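Local coordinates for protein afamin (Homo sapiens, PDB 6FAK) that carries hydrophobic molecules in body fluids, binds vitamin E and keeps lipidated Wnt proteins soluble and active, at residues H91-V96 / L102-N107. Residues are numbered along the deposited sequence; the frame is centred on the assembly and turned at random.
Sequences HCCSKV and LCFFYN. With NAG (2-acetamido-2-deoxy-beta-D-glucopyranose), chain B.
Cys103 is joined to Cys92 by a disulfide, SG to SG 2.2 Å with a chi3 of -73°, and the two CA atoms are 5.2 Å apart. Cys103 SG stands anti to the backbone N (chi1 -172°), which directs it at helix 90-93, where it also meets the His91 ring obliquely, 3.3 Å from CD2. The Lys95 chain passes alongside, with CD 4.0 Å from Cys103 CB. A water donates to Cys103 O at 2.8 Å and also hydrogen-bonds His91 NE2, linking the helices a second time. Phe104 receives Cys92 CB over one ring face, 4.2 Å from the centroid and 19° off the normal, a CH-pi contact. Cys93, bonded to Cys78 of helix 69-78, brings its SG obliquely to the same ring. Adjacent cysteines each bonded to a different helix form the paired-disulfide motif of the albumin family, here in the first albumin domain. Tyr106 extends its ring past the contact to a protein-attached glycan, its OH 3.6 Å from O7 of the NAG; an alanine here would probably leave the sugar's acetamide without this phenol neighbour. Asn107 lies beside His91, OD1 4.5 Å from CE1, while its ND2 is hydrogen-bonded to Tyr33 O.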
ATOM      1  N   HIS A  91      17.026   8.923 -21.275  1.00 35.12           N
ATOM      2  CA  HIS A  91      17.202  10.118 -20.459  1.00 37.32           C
ATOM      3  C   HIS A  91      17.785   9.800 -19.044  1.00 36.50           C
ATOM      4  O   HIS A  91      18.569  10.586 -18.490  1.00 37.06           O
ATOM      5  CB  HIS A  91      15.888  10.907 -20.375  1.00 40.43           C
ATOM      6  CG  HIS A  91      14.770  10.178 -19.699  1.00 45.50           C
ATOM      7  ND1 HIS A  91      14.118   9.100 -20.271  1.00 48.44           N
ATOM      8  CD2 HIS A  91      14.178  10.377 -18.493  1.00 49.47           C
ATOM      9  CE1 HIS A  91      13.172   8.673 -19.446  1.00 48.95           C
ATOM     10  NE2 HIS A  91      13.189   9.429 -18.361  1.00 47.86           N
ATOM     11  N   CYS A  92      17.444   8.641 -18.477  1.00 34.29           N
ATOM     12  CA  CYS A  92      18.098   8.190 -17.216  1.00 33.73           C
ATOM     13  C   CYS A  92      19.579   7.827 -17.381  1.00 33.12           C
ATOM     14  O   CYS A  92      20.407   8.112 -16.520  1.00 32.25           O
ATOM     15  CB  CYS A  92      17.335   7.017 -16.595  1.00 33.86           C
ATOM     16  SG  CYS A  92      15.629   7.428 -16.204  1.00 35.08           S
ATOM     17  N   CYS A  93      19.919   7.201 -18.487  1.00 33.49           N
ATOM     18  CA  CYS A  93      21.277   6.793 -18.722  1.00 34.63           C
ATOM     19  C   CYS A  93      22.203   7.949 -19.106  1.00 35.44           C
ATOM     20  O   CYS A  93      23.410   7.821 -18.942  1.00 34.85           O
ATOM     21  CB  CYS A  93      21.317   5.673 -19.779  1.00 34.43           C
ATOM     22  SG  CYS A  93      20.443   4.205 -19.247  1.00 35.44           S
ATOM     23  N   SER A  94      21.634   9.048 -19.606  1.00 36.05           N
ATOM     24  CA  SER A  94      22.361  10.300 -19.878  1.00 39.76           C
ATOM     25  C   SER A  94      22.760  11.068 -18.605  1.00 38.77           C
ATOM     26  O   SER A  94      23.497  12.034 -18.705  1.00 38.48           O
ATOM     27  CB  SER A  94      21.495  11.255 -20.712  1.00 44.12           C
ATOM     28  OG  SER A  94      20.933  10.590 -21.819  1.00 49.86           O
ATOM     29  N   LYS A  95      22.236  10.653 -17.439  1.00 36.41           N
ATOM     30  CA  LYS A  95      22.644  11.159 -16.125  1.00 37.45           C
ATOM     31  C   LYS A  95      23.488  10.102 -15.469  1.00 34.98           C
ATOM     32  O   LYS A  95      23.513   8.962 -15.903  1.00 33.56           O
ATOM     33  CB  LYS A  95      21.409  11.414 -15.249  1.00 39.35           C
ATOM     34  CG  LYS A  95      20.463  12.454 -15.822  1.00 46.12           C
ATOM     35  CD  LYS A  95      19.023  12.225 -15.382  1.00 54.90           C
ATOM     36  CE  LYS A  95      18.051  13.045 -16.228  1.00 59.01           C
ATOM     37  NZ  LYS A  95      18.148  14.507 -15.921  1.00 65.85           N
ATOM     38  N   VAL A  96      24.167  10.480 -14.400  1.00 34.90           N
ATOM     39  CA  VAL A  96      24.988   9.557 -13.635  1.00 34.45           C
ATOM     40  C   VAL A  96      24.652   9.639 -12.140  1.00 33.42           C
ATOM     41  O   VAL A  96      24.030  10.616 -11.686  1.00 31.94           O
ATOM     42  CB  VAL A  96      26.481   9.814 -13.894  1.00 37.07           C
ATOM     43  CG1 VAL A  96      26.765   9.764 -15.395  1.00 39.08           C
ATOM     44  CG2 VAL A  96      26.922  11.144 -13.299  1.00 38.32           C
ATOM     45  N   LEU A 102      17.600   8.828  -9.291  1.00 27.88           N
ATOM     46  CA  LEU A 102      16.365   9.542  -9.168  1.00 29.47           C
ATOM     47  C   LEU A 102      15.507   9.350 -10.429  1.00 28.43           C
ATOM     48  O   LEU A 102      14.330   9.022 -10.331  1.00 27.28           O
ATOM     49  CB  LEU A 102      16.638  11.055  -8.892  1.00 31.18           C
ATOM     50  CG  LEU A 102      15.414  11.963  -8.688  1.00 34.81           C
ATOM     51  CD1 LEU A 102      14.604  11.535  -7.487  1.00 36.44           C
ATOM     52  CD2 LEU A 102      15.836  13.426  -8.496  1.00 37.37           C
ATOM     53  N   CYS A 103      16.135   9.511 -11.593  1.00 28.35           N
ATOM     54  CA  CYS A 103      15.467   9.279 -12.851  1.00 29.22           C
ATOM     55  C   CYS A 103      14.897   7.861 -12.928  1.00 28.18           C
ATOM     56  O   CYS A 103      13.764   7.705 -13.359  1.00 29.63           O
ATOM     57  CB  CYS A 103      16.443   9.540 -14.022  1.00 30.89           C
ATOM     58  SG  CYS A 103      15.689   9.511 -15.635  1.00 34.29           S
ATOM     59  N   PHE A 104      15.659   6.861 -12.507  1.00 26.79           N
ATOM     60  CA  PHE A 104      15.209   5.455 -12.508  1.00 26.46           C
ATOM     61  C   PHE A 104      13.966   5.232 -11.601  1.00 25.20           C
ATOM     62  O   PHE A 104      13.011   4.540 -11.979  1.00 24.27           O
ATOM     63  CB  PHE A 104      16.348   4.493 -12.150  1.00 27.63           C
ATOM     64  CG  PHE A 104      17.044   3.931 -13.348  1.00 29.07           C
ATOM     65  CD1 PHE A 104      16.400   3.010 -14.169  1.00 30.37           C
ATOM     66  CD2 PHE A 104      18.299   4.367 -13.717  1.00 29.49           C
ATOM     67  CE1 PHE A 104      17.046   2.494 -15.297  1.00 32.50           C
ATOM     68  CE2 PHE A 104      18.954   3.853 -14.840  1.00 30.54           C
ATOM     69  CZ  PHE A 104      18.338   2.908 -15.627  1.00 30.80           C
ATOM     70  N   PHE A 105      14.011   5.854 -10.428  1.00 24.63           N
ATOM     71  CA  PHE A 105      12.889   5.887  -9.529  1.00 24.64           C
ATOM     72  C   PHE A 105      11.632   6.513 -10.142  1.00 25.02           C
ATOM     73  O   PHE A 105      10.544   5.951 -10.004  1.00 24.53           O
ATOM     74  CB  PHE A 105      13.281   6.584  -8.225  1.00 24.48           C
ATOM     75  CG  PHE A 105      12.138   6.841  -7.316  1.00 24.35           C
ATOM     76  CD1 PHE A 105      11.612   5.826  -6.552  1.00 24.32           C
ATOM     77  CD2 PHE A 105      11.613   8.115  -7.167  1.00 24.61           C
ATOM     78  CE1 PHE A 105      10.543   6.072  -5.691  1.00 24.24           C
ATOM     79  CE2 PHE A 105      10.547   8.357  -6.314  1.00 24.65           C
ATOM     80  CZ  PHE A 105      10.030   7.329  -5.579  1.00 24.54           C
ATOM     81  N   TYR A 106      11.782   7.686 -10.777  1.00 25.78           N
ATOM     82  CA  TYR A 106      10.697   8.312 -11.494  1.00 27.30           C
ATOM     83  C   TYR A 106      10.183   7.526 -12.708  1.00 27.52           C
ATOM     84  O   TYR A 106       9.055   7.781 -13.120  1.00 28.06           O
ATOM     85  CB  TYR A 106      10.993   9.767 -11.907  1.00 29.96           C
ATOM     86  CG  TYR A 106      11.089  10.733 -10.751  1.00 33.21           C
ATOM     87  CD1 TYR A 106      10.146  10.724  -9.743  1.00 35.36           C
ATOM     88  CD2 TYR A 106      12.105  11.686 -10.679  1.00 36.84           C
ATOM     89  CE1 TYR A 106      10.223  11.594  -8.680  1.00 36.71           C
ATOM     90  CE2 TYR A 106      12.184  12.578  -9.607  1.00 38.41           C
ATOM     91  CZ  TYR A 106      11.242  12.507  -8.604  1.00 39.19           C
ATOM     92  OH  TYR A 106      11.242  13.382  -7.534  1.00 44.57           O
ATOM     93  N   ASN A 107      10.984   6.622 -13.256  1.00 26.79           N
ATOM     94  CA  ASN A 107      10.604   5.783 -14.381  1.00 27.41           C
ATOM     95  C   ASN A 107       9.570   4.703 -14.042  1.00 26.74           C
ATOM     96  O   ASN A 107       8.917   4.170 -14.947  1.00 26.85           O
ATOM     97  CB  ASN A 107      11.861   5.114 -14.962  1.00 27.79           C
ATOM     98  CG  ASN A 107      11.643   4.556 -16.388  1.00 27.94           C
ATOM     99  OD1 ASN A 107      11.247   5.294 -17.239  1.00 29.03           O
ATOM    100  ND2 ASN A 107      11.933   3.267 -16.615  1.00 26.98           N
TER
HETATM  101  C1  NAG B   1       6.585  16.210  -5.319  1.00 51.49           C
HETATM  102  C2  NAG B   1       7.850  16.606  -6.070  1.00 62.91           C
HETATM  103  C3  NAG B   1       9.043  16.624  -5.122  1.00 63.42           C
HETATM  104  C4  NAG B   1       8.740  17.519  -3.929  1.00 61.35           C
HETATM  105  C5  NAG B   1       7.408  17.134  -3.277  1.00 56.34           C
HETATM  106  C6  NAG B   1       7.047  18.098  -2.152  1.00 56.86           C
HETATM  107  C7  NAG B   1       8.516  16.105  -8.387  1.00 82.37           C
HETATM  108  C8  NAG B   1       8.757  17.578  -8.576  1.00 79.81           C
HETATM  109  N2  NAG B   1       8.088  15.697  -7.182  1.00 71.30           N
HETATM  110  O3  NAG B   1      10.210  17.102  -5.809  1.00 63.18           O
HETATM  111  O4  NAG B   1       9.806  17.425  -2.975  1.00 68.80           O
HETATM  112  O5  NAG B   1       6.353  17.133  -4.251  1.00 49.41           O
HETATM  113  O6  NAG B   1       6.865  19.418  -2.681  1.00 59.92           O
HETATM  114  O7  NAG B   1       8.702  15.313  -9.296  1.00 92.10           O
HETATM  115  O   HOH W   1      12.252   9.156 -15.238  1.00 36.64           O